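Local coordinates for Bcl-2-like protein FPV039 (Fowlpox virus, PDB 5TZP) that blocks apoptosis of the infected host cell by sequestering proapoptotic Bcl-2 proteins, among them BAX and BAK1, at residues Q112-D115 against G116-S119; I44-D47 against V48-A52; F64-I67 against I68-I72. All blocks are in the same frame, centred on the assembly; numbering follows the deposited sequence.

How the interactions relate
Three local contacts sample two helices of the Bcl-2 fold. Interactions 2 and 3 both use helix 43-68, interaction 2 near its start and interaction 3 running from its last residues into the loop before helix 74-81; their centres are about 26 Å apart, on opposite sides of the chain's centre. Interaction 1 begins helix 115-136, within the BH2 motif, with its centre about 20 Å from that of interaction 2 and about 18 Å from that of interaction 3. None touches another, the nearest atoms being about 9 to 10 Å apart. The bound Bik BH3 peptide relates two of them: Ala52 of interaction 2, and Phe64 and Ile67 of interaction 3, pack against its side chains.

Interaction 1: residues Q112-D115 against G116-S119; sequences QYYD and GIIS
The carbonyl oxygen of Asp115 is gripped twice by Ser119, whose OG donates to Asp115 O at 2.8 Å while its backbone N donates to the same oxygen from above the carbonyl plane. This is the first turn of helix 115-136, within the BH2 motif, with Tyr114 as its N-cap residue. Ser119 OG stands beside its own backbone N (chi1 -57°), which turns the hydroxyl back along the helix. One residue earlier, Ile118 N donates to Tyr114 O at 3.0 Å, and the CG1 branch of Ile118 lies against that same oxygen. In the conformer described, one of two for Ile117, the side chains of Tyr114 and Ile117 run side by side in the same direction. The Gln112 side chain reaches forward along the chain to one face of the Tyr114 ring, its CG 3.6 Å from the plane and offset toward the rim, and its OE1 accepts from Tyr114 N. Asp115 OD2 is held by Gln24 of helix 14-32, tying the new helix to its neighbour. At the helix start, a water accepts from Gly116 N at 3.1 Å and lies 2.9 Å from Gln112 OE1 and 3.1 Å from Asp115 OD1.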
loop_
_atom_site.group_PDB
_atom_site.type_symbol
_atom_site.label_atom_id
_atom_site.label_comp_id
_atom_site.label_asym_id
_atom_site.label_seq_id
_atom_site.Cartn_x
_atom_site.Cartn_y
_atom_site.Cartn_z
ATOM N N GLN A 112 3.275 -4.289 -18.387
ATOM C CA GLN A 112 3.965 -4.628 -17.132
ATOM C C GLN A 112 4.021 -3.402 -16.263
ATOM O O GLN A 112 4.792 -2.431 -16.494
ATOM C CB GLN A 112 5.372 -5.157 -17.448
ATOM C CG GLN A 112 6.238 -5.442 -16.234
ATOM C CD GLN A 112 5.710 -6.517 -15.387
ATOM O OE1 GLN A 112 4.849 -6.352 -14.543
ATOM N NE2 GLN A 112 6.186 -7.723 -15.652
ATOM N N TYR A 113 3.238 -3.474 -15.167
ATOM C CA TYR A 113 3.263 -2.452 -14.118
ATOM C C TYR A 113 3.728 -3.031 -12.804
ATOM O O TYR A 113 3.577 -2.392 -11.747
ATOM C CB TYR A 113 1.925 -1.711 -13.991
ATOM C CG TYR A 113 0.685 -2.542 -14.038
ATOM C CD1 TYR A 113 0.151 -3.134 -12.857
ATOM C CD2 TYR A 113 -0.015 -2.749 -15.208
ATOM C CE1 TYR A 113 -1.002 -3.926 -12.864
ATOM C CE2 TYR A 113 -1.115 -3.582 -15.210
ATOM C CZ TYR A 113 -1.603 -4.143 -14.010
ATOM O OH TYR A 113 -2.735 -4.954 -14.097
ATOM N N TYR A 114 4.365 -4.196 -12.835
ATOM C CA TYR A 114 5.090 -4.701 -11.685
ATOM C C TYR A 114 4.193 -4.954 -10.493
ATOM O O TYR A 114 4.705 -4.970 -9.332
ATOM C CB TYR A 114 6.306 -3.792 -11.359
ATOM C CG TYR A 114 7.235 -3.691 -12.521
ATOM C CD1 TYR A 114 8.067 -4.761 -12.820
ATOM C CD2 TYR A 114 7.319 -2.524 -13.315
ATOM C CE1 TYR A 114 8.929 -4.744 -13.889
ATOM C CE2 TYR A 114 8.263 -2.570 -14.427
ATOM C CZ TYR A 114 9.006 -3.677 -14.632
ATOM O OH TYR A 114 9.951 -3.867 -15.762
ATOM N N ASP A 115 2.935 -5.280 -10.729
ATOM C CA ASP A 115 2.068 -5.591 -9.608
ATOM C C ASP A 115 2.521 -6.808 -8.830
ATOM O O ASP A 115 2.293 -6.863 -7.611
ATOM C CB ASP A 115 0.623 -5.719 -10.141
ATOM C CG ASP A 115 0.448 -6.798 -11.146
ATOM O OD1 ASP A 115 1.041 -6.728 -12.253
ATOM O OD2 ASP A 115 -0.240 -7.805 -10.941
ATOM N N GLY A 116 3.142 -7.768 -9.457
ATOM C CA GLY A 116 3.600 -8.928 -8.708
ATOM C C GLY A 116 4.699 -8.641 -7.708
ATOM O O GLY A 116 4.534 -8.883 -6.522
ATOM N N ILE A 117 5.822 -8.071 -8.164
ATOM C CA ILE A 117 6.920 -7.772 -7.233
ATOM C C ILE A 117 6.492 -6.748 -6.189
ATOM O O ILE A 117 6.919 -6.801 -5.029
ATOM C CB ILE A 117 8.238 -7.328 -7.938
ATOM C CG1 ILE A 117 8.077 -6.156 -8.937
ATOM C CG2 ILE A 117 8.999 -8.519 -8.551
ATOM C CD1 ILE A 117 9.460 -5.609 -9.516
ATOM N N ILE A 118 5.690 -5.771 -6.597
ATOM C CA ILE A 118 5.290 -4.720 -5.630
ATOM C C ILE A 118 4.349 -5.274 -4.579
ATOM O O ILE A 118 4.566 -5.093 -3.399
ATOM C CB ILE A 118 4.737 -3.532 -6.407
ATOM C CG1 ILE A 118 5.799 -2.813 -7.203
ATOM C CG2 ILE A 118 4.050 -2.558 -5.389
ATOM C CD1 ILE A 118 5.184 -1.787 -8.152
ATOM N N SER A 119 3.375 -6.048 -4.977
ATOM C CA SER A 119 2.417 -6.622 -4.020
ATOM C C SER A 119 3.085 -7.624 -3.085
ATOM O O SER A 119 2.823 -7.668 -1.886
ATOM C CB SER A 119 1.209 -7.257 -4.676
ATOM O OG SER A 119 0.567 -6.301 -5.491
HETATM O O HOH W 1 3.862 -8.036 -12.444
#

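Interaction 2: residues I44-D47 against V48-A52; sequences ISYD and VLKAA
Tyr46 and Lys50 both send CG trans to the backbone N (chi1 -179° and 169°), and the lysine chain continues extended to NZ, so its aliphatic part runs out beside the tyrosine ring. The closest side-chain approach is Tyr46 CE2 to Lys50 CD, 4.2 Å, with CD lying obliquely to the ring, a loose contact. Asp47 takes a different rotamer, with CG beside its own backbone N; its OD1 is 4.9 Å from NZ of Lys50, so the two charged groups do not touch directly. A water bridges them, donating to Asp47 OD1 at 2.7 Å and accepting from Lys50 NZ at 2.9 Å. Each charged group also has an ionic partner of its own, Asp47 OD2 with Lys37 and Lys50 NZ with Glu29; the same Glu29 carboxylate takes a hydrogen bond from Tyr46 OH. Glu29 thus joins the tyrosine and lysine ends to helix 14-32.

Four successive backbone bonds link each residue of 44-47 to the residue four places on. The straightest runs from Leu49 N to Ser45 O, 2.9 Å with 171° at the hydrogen; the next, Lys50 N to Tyr46 O, is also 2.9 Å. Val48 places CG2 3.5 Å from Ile44 O, and Leu49 brings CB equally near Ser45 O while its side chain packs on Met22 and Ile95. Ala52 packs against an aromatic side chain of the bound peptide. The i to i+4 ladder is that of a regular alpha-helix, here a helix of the Bcl-2 fold contributing to the BH3-binding groove.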
loop_
_atom_site.group_PDB
_atom_site.type_symbol
_atom_site.label_atom_id
_atom_site.label_comp_id
_atom_site.label_asym_id
_atom_site.label_seq_id
_atom_site.Cartn_x
_atom_site.Cartn_y
_atom_site.Cartn_z
ATOM N N ILE A 44 -16.123 -5.625 1.458
ATOM C CA ILE A 44 -16.357 -4.421 2.252
ATOM C C ILE A 44 -15.034 -3.789 2.604
ATOM O O ILE A 44 -14.841 -2.582 2.404
ATOM C CB ILE A 44 -17.177 -4.736 3.503
ATOM C CG1 ILE A 44 -18.632 -5.031 3.064
ATOM C CG2 ILE A 44 -17.192 -3.591 4.499
ATOM C CD1 ILE A 44 -19.533 -5.498 4.270
ATOM N N SER A 45 -14.077 -4.582 3.061
ATOM C CA SER A 45 -12.794 -3.995 3.397
ATOM C C SER A 45 -12.021 -3.531 2.157
ATOM O O SER A 45 -11.316 -2.517 2.246
ATOM C CB SER A 45 -11.943 -4.993 4.172
ATOM O OG SER A 45 -12.584 -5.358 5.416
ATOM N N TYR A 46 -12.191 -4.233 1.035
ATOM C CA TYR A 46 -11.591 -3.773 -0.232
ATOM C C TYR A 46 -12.095 -2.391 -0.544
ATOM O O TYR A 46 -11.296 -1.512 -0.933
ATOM C CB TYR A 46 -11.947 -4.766 -1.346
ATOM C CG TYR A 46 -11.364 -4.391 -2.677
ATOM C CD1 TYR A 46 -10.067 -4.723 -3.013
ATOM C CD2 TYR A 46 -12.081 -3.597 -3.549
ATOM C CE1 TYR A 46 -9.540 -4.383 -4.261
ATOM C CE2 TYR A 46 -11.527 -3.191 -4.785
ATOM C CZ TYR A 46 -10.274 -3.623 -5.105
ATOM O OH TYR A 46 -9.639 -3.332 -6.309
ATOM N N ASP A 47 -13.395 -2.149 -0.443
ATOM C CA ASP A 47 -13.919 -0.828 -0.789
ATOM C C ASP A 47 -13.393 0.228 0.153
ATOM O O ASP A 47 -13.122 1.356 -0.273
ATOM C CB ASP A 47 -15.441 -0.862 -0.786
ATOM C CG ASP A 47 -16.057 -1.377 -2.101
ATOM O OD1 ASP A 47 -15.291 -1.479 -3.085
ATOM O OD2 ASP A 47 -17.325 -1.570 -2.070
ATOM N N VAL A 48 -13.186 -0.117 1.426
ATOM C CA VAL A 48 -12.557 0.839 2.347
ATOM C C VAL A 48 -11.120 1.151 1.926
ATOM O O VAL A 48 -10.708 2.323 1.903
ATOM C CB VAL A 48 -12.616 0.331 3.810
ATOM C CG1 VAL A 48 -11.847 1.301 4.720
ATOM C CG2 VAL A 48 -14.036 0.200 4.313
ATOM N N LEU A 49 -10.343 0.113 1.632
ATOM C CA LEU A 49 -8.975 0.281 1.145
ATOM C C LEU A 49 -8.950 1.194 -0.073
ATOM O O LEU A 49 -8.126 2.131 -0.160
ATOM C CB LEU A 49 -8.375 -1.098 0.856
ATOM C CG LEU A 49 -6.929 -1.044 0.289
ATOM C CD1 LEU A 49 -5.921 -0.491 1.250
ATOM C CD2 LEU A 49 -6.504 -2.424 -0.170
ATOM N N LYS A 50 -9.780 0.902 -1.057
ATOM C CA LYS A 50 -9.790 1.655 -2.302
ATOM C C LYS A 50 -10.078 3.112 -2.036
ATOM O O LYS A 50 -9.428 4.032 -2.563
ATOM C CB LYS A 50 -10.842 1.002 -3.224
ATOM C CG LYS A 50 -11.152 1.783 -4.420
ATOM C CD LYS A 50 -12.124 0.938 -5.403
ATOM C CE LYS A 50 -12.934 1.783 -6.338
ATOM N NZ LYS A 50 -13.783 0.869 -7.148
ATOM N N ALA A 51 -11.092 3.410 -1.238
ATOM C CA ALA A 51 -11.463 4.814 -0.927
ATOM C C ALA A 51 -10.345 5.538 -0.169
ATOM O O ALA A 51 -10.026 6.705 -0.448
ATOM C CB ALA A 51 -12.748 4.869 -0.129
ATOM N N ALA A 52 -9.690 4.826 0.749
ATOM C CA ALA A 52 -8.642 5.435 1.582
ATOM C C ALA A 52 -7.412 5.692 0.694
ATOM O O ALA A 52 -6.809 6.776 0.786
ATOM C CB ALA A 52 -8.278 4.505 2.742
HETATM O O HOH W 2 -15.409 -1.147 -5.761
#

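Interaction 3: residues F64-I67 against I68-I72; sequences FDII and ISRNI. With EDO (1,2-ethanediol), chain D; EDO (1,2-ethanediol), chain I; EDO (1,2-ethanediol), chain C.
Ile66 and Arg70 lie side by side and point the same way where helix 43-68 of the Bcl-2 fold gives way to loop. The Ile66 methyl CG2 sits over one face of the Arg70 guanidinium, 3.4 Å from NH2. An extended chain from CG to NE carries the guanidinium back alongside the helix. There a water in its plane accepts from Arg70 NH1 and donates to Ile67 O at 2.7 Å, adding to the weak bond that this carbonyl takes from Arg70 N. Ser69 turns differently: OG lies between its own N and carbonyl carbon (chi1 78°), from where it donates to Ile66 O at 2.8 Å. Ser69 N gives that oxygen a second bond from above the carbonyl plane. Ile68 N donates to Phe64 O, and the next such bond, Ser69 N to Asp65 O, is weak. The Ile68 side chain packs on Phe97, against which the Phe64 ring stands edge-to-face, while Phe64 and Ile67 also pack on apolar side chains of the bound peptide. One 1,2-ethanediol, probably from the crystallisation liquor, meets the guanidinium edge, its O1 accepting from Arg70 NH1 at 2.8 Å and its O2 from Arg70 NH2 at 2.7 Å.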
loop_
_atom_site.group_PDB
_atom_site.type_symbol
_atom_site.label_atom_id
_atom_site.label_comp_id
_atom_site.label_asym_id
_atom_site.label_seq_id
_atom_site.Cartn_x
_atom_site.Cartn_y
_atom_site.Cartn_z
ATOM N N PHE A 64 4.378 12.681 -3.960
ATOM C CA PHE A 64 4.766 11.399 -4.506
ATOM C C PHE A 64 5.543 11.587 -5.796
ATOM O O PHE A 64 6.519 10.853 -6.057
ATOM C CB PHE A 64 3.527 10.505 -4.777
ATOM C CG PHE A 64 2.778 9.996 -3.577
ATOM C CD1 PHE A 64 3.256 10.209 -2.276
ATOM C CD2 PHE A 64 1.639 9.269 -3.738
ATOM C CE1 PHE A 64 2.532 9.694 -1.192
ATOM C CE2 PHE A 64 0.945 8.745 -2.674
ATOM C CZ PHE A 64 1.412 8.995 -1.377
ATOM N N ASP A 65 5.139 12.581 -6.612
ATOM C CA ASP A 65 5.821 12.829 -7.847
ATOM C C ASP A 65 7.294 13.211 -7.609
ATOM O O ASP A 65 8.222 12.768 -8.324
ATOM C CB ASP A 65 5.123 13.933 -8.689
ATOM C CG ASP A 65 3.866 13.447 -9.375
ATOM O OD1 ASP A 65 3.665 12.198 -9.537
ATOM O OD2 ASP A 65 3.034 14.333 -9.736
ATOM N N ILE A 66 7.528 14.082 -6.623
ATOM C CA ILE A 66 8.924 14.419 -6.328
ATOM C C ILE A 66 9.694 13.178 -5.843
ATOM O O ILE A 66 10.804 12.914 -6.319
ATOM C CB ILE A 66 8.989 15.561 -5.331
ATOM C CG1 ILE A 66 8.387 16.827 -5.972
ATOM C CG2 ILE A 66 10.457 15.774 -4.913
ATOM C CD1 ILE A 66 8.368 18.019 -5.042
ATOM N N ILE A 67 9.077 12.406 -4.964
ATOM C CA ILE A 67 9.736 11.202 -4.423
ATOM C C ILE A 67 10.128 10.275 -5.566
ATOM O O ILE A 67 11.254 9.766 -5.652
ATOM C CB ILE A 67 8.799 10.536 -3.409
ATOM C CG1 ILE A 67 8.744 11.308 -2.095
ATOM C CG2 ILE A 67 9.265 9.064 -3.184
ATOM C CD1 ILE A 67 7.660 10.960 -1.193
ATOM N N ILE A 68 9.203 10.048 -6.488
ATOM C CA ILE A 68 9.474 9.070 -7.547
ATOM C C ILE A 68 10.460 9.568 -8.603
ATOM O O ILE A 68 10.946 8.723 -9.441
ATOM C CB ILE A 68 8.083 8.728 -8.178
ATOM C CG1 ILE A 68 7.244 7.974 -7.117
ATOM C CG2 ILE A 68 8.205 7.840 -9.420
ATOM C CD1 ILE A 68 5.807 7.751 -7.451
ATOM N N SER A 69 10.721 10.883 -8.640
ATOM C CA SER A 69 11.680 11.389 -9.623
ATOM C C SER A 69 13.145 11.067 -9.313
ATOM O O SER A 69 14.048 11.264 -10.158
ATOM C CB SER A 69 11.453 12.869 -9.792
ATOM O OG SER A 69 12.011 13.584 -8.708
ATOM N N ARG A 70 13.384 10.473 -8.191
ATOM C CA ARG A 70 14.753 10.172 -7.759
ATOM C C ARG A 70 15.091 8.693 -7.962
ATOM O O ARG A 70 14.303 7.881 -8.422
ATOM C CB ARG A 70 14.763 10.576 -6.275
ATOM C CG ARG A 70 14.303 12.006 -5.985
ATOM C CD ARG A 70 14.889 12.501 -4.703
ATOM N NE ARG A 70 14.388 13.816 -4.240
ATOM C CZ ARG A 70 13.446 13.985 -3.286
ATOM N NH1 ARG A 70 12.805 12.948 -2.725
ATOM N NH2 ARG A 70 13.167 15.256 -2.892
ATOM N N ASN A 71 16.324 8.315 -7.626
ATOM C CA ASN A 71 16.779 6.950 -7.962
ATOM C C ASN A 71 16.378 5.955 -6.858
ATOM O O ASN A 71 17.194 5.620 -5.983
ATOM C CB ASN A 71 18.294 6.960 -8.187
ATOM C CG ASN A 71 18.853 5.644 -8.744
ATOM O OD1 ASN A 71 18.160 4.915 -9.448
ATOM N ND2 ASN A 71 20.093 5.378 -8.470
ATOM N N ILE A 72 15.194 5.645 -6.840
ATOM C CA ILE A 72 14.543 5.043 -5.626
ATOM C C ILE A 72 14.436 3.523 -5.772
ATOM O O ILE A 72 14.361 2.954 -6.874
ATOM C CB ILE A 72 13.132 5.603 -5.259
ATOM C CG1 ILE A 72 12.107 5.407 -6.403
ATOM C CG2 ILE A 72 13.270 7.090 -4.787
ATOM C CD1 ILE A 72 10.821 5.576 -6.078
HETATM C C1 EDO D . 9.599 14.600 -1.274
HETATM O O1 EDO D . 10.851 13.898 -0.889
HETATM C C2 EDO D . 9.676 16.116 -1.377
HETATM O O2 EDO D . 11.067 16.563 -1.719
HETATM C C1 EDO I . 18.866 10.884 -8.376
HETATM O O1 EDO I . 17.688 11.452 -8.900
HETATM C C2 EDO I . 18.745 11.022 -6.924
HETATM O O2 EDO I . 18.304 9.830 -6.222
HETATM C C1 EDO C . 12.640 -0.758 -7.500
HETATM O O1 EDO C . 11.956 0.435 -7.166
HETATM C C2 EDO C . 13.743 -0.581 -8.472
HETATM O O2 EDO C . 14.752 0.094 -7.647
HETATM O O HOH W 3 12.743 10.127 -3.415
#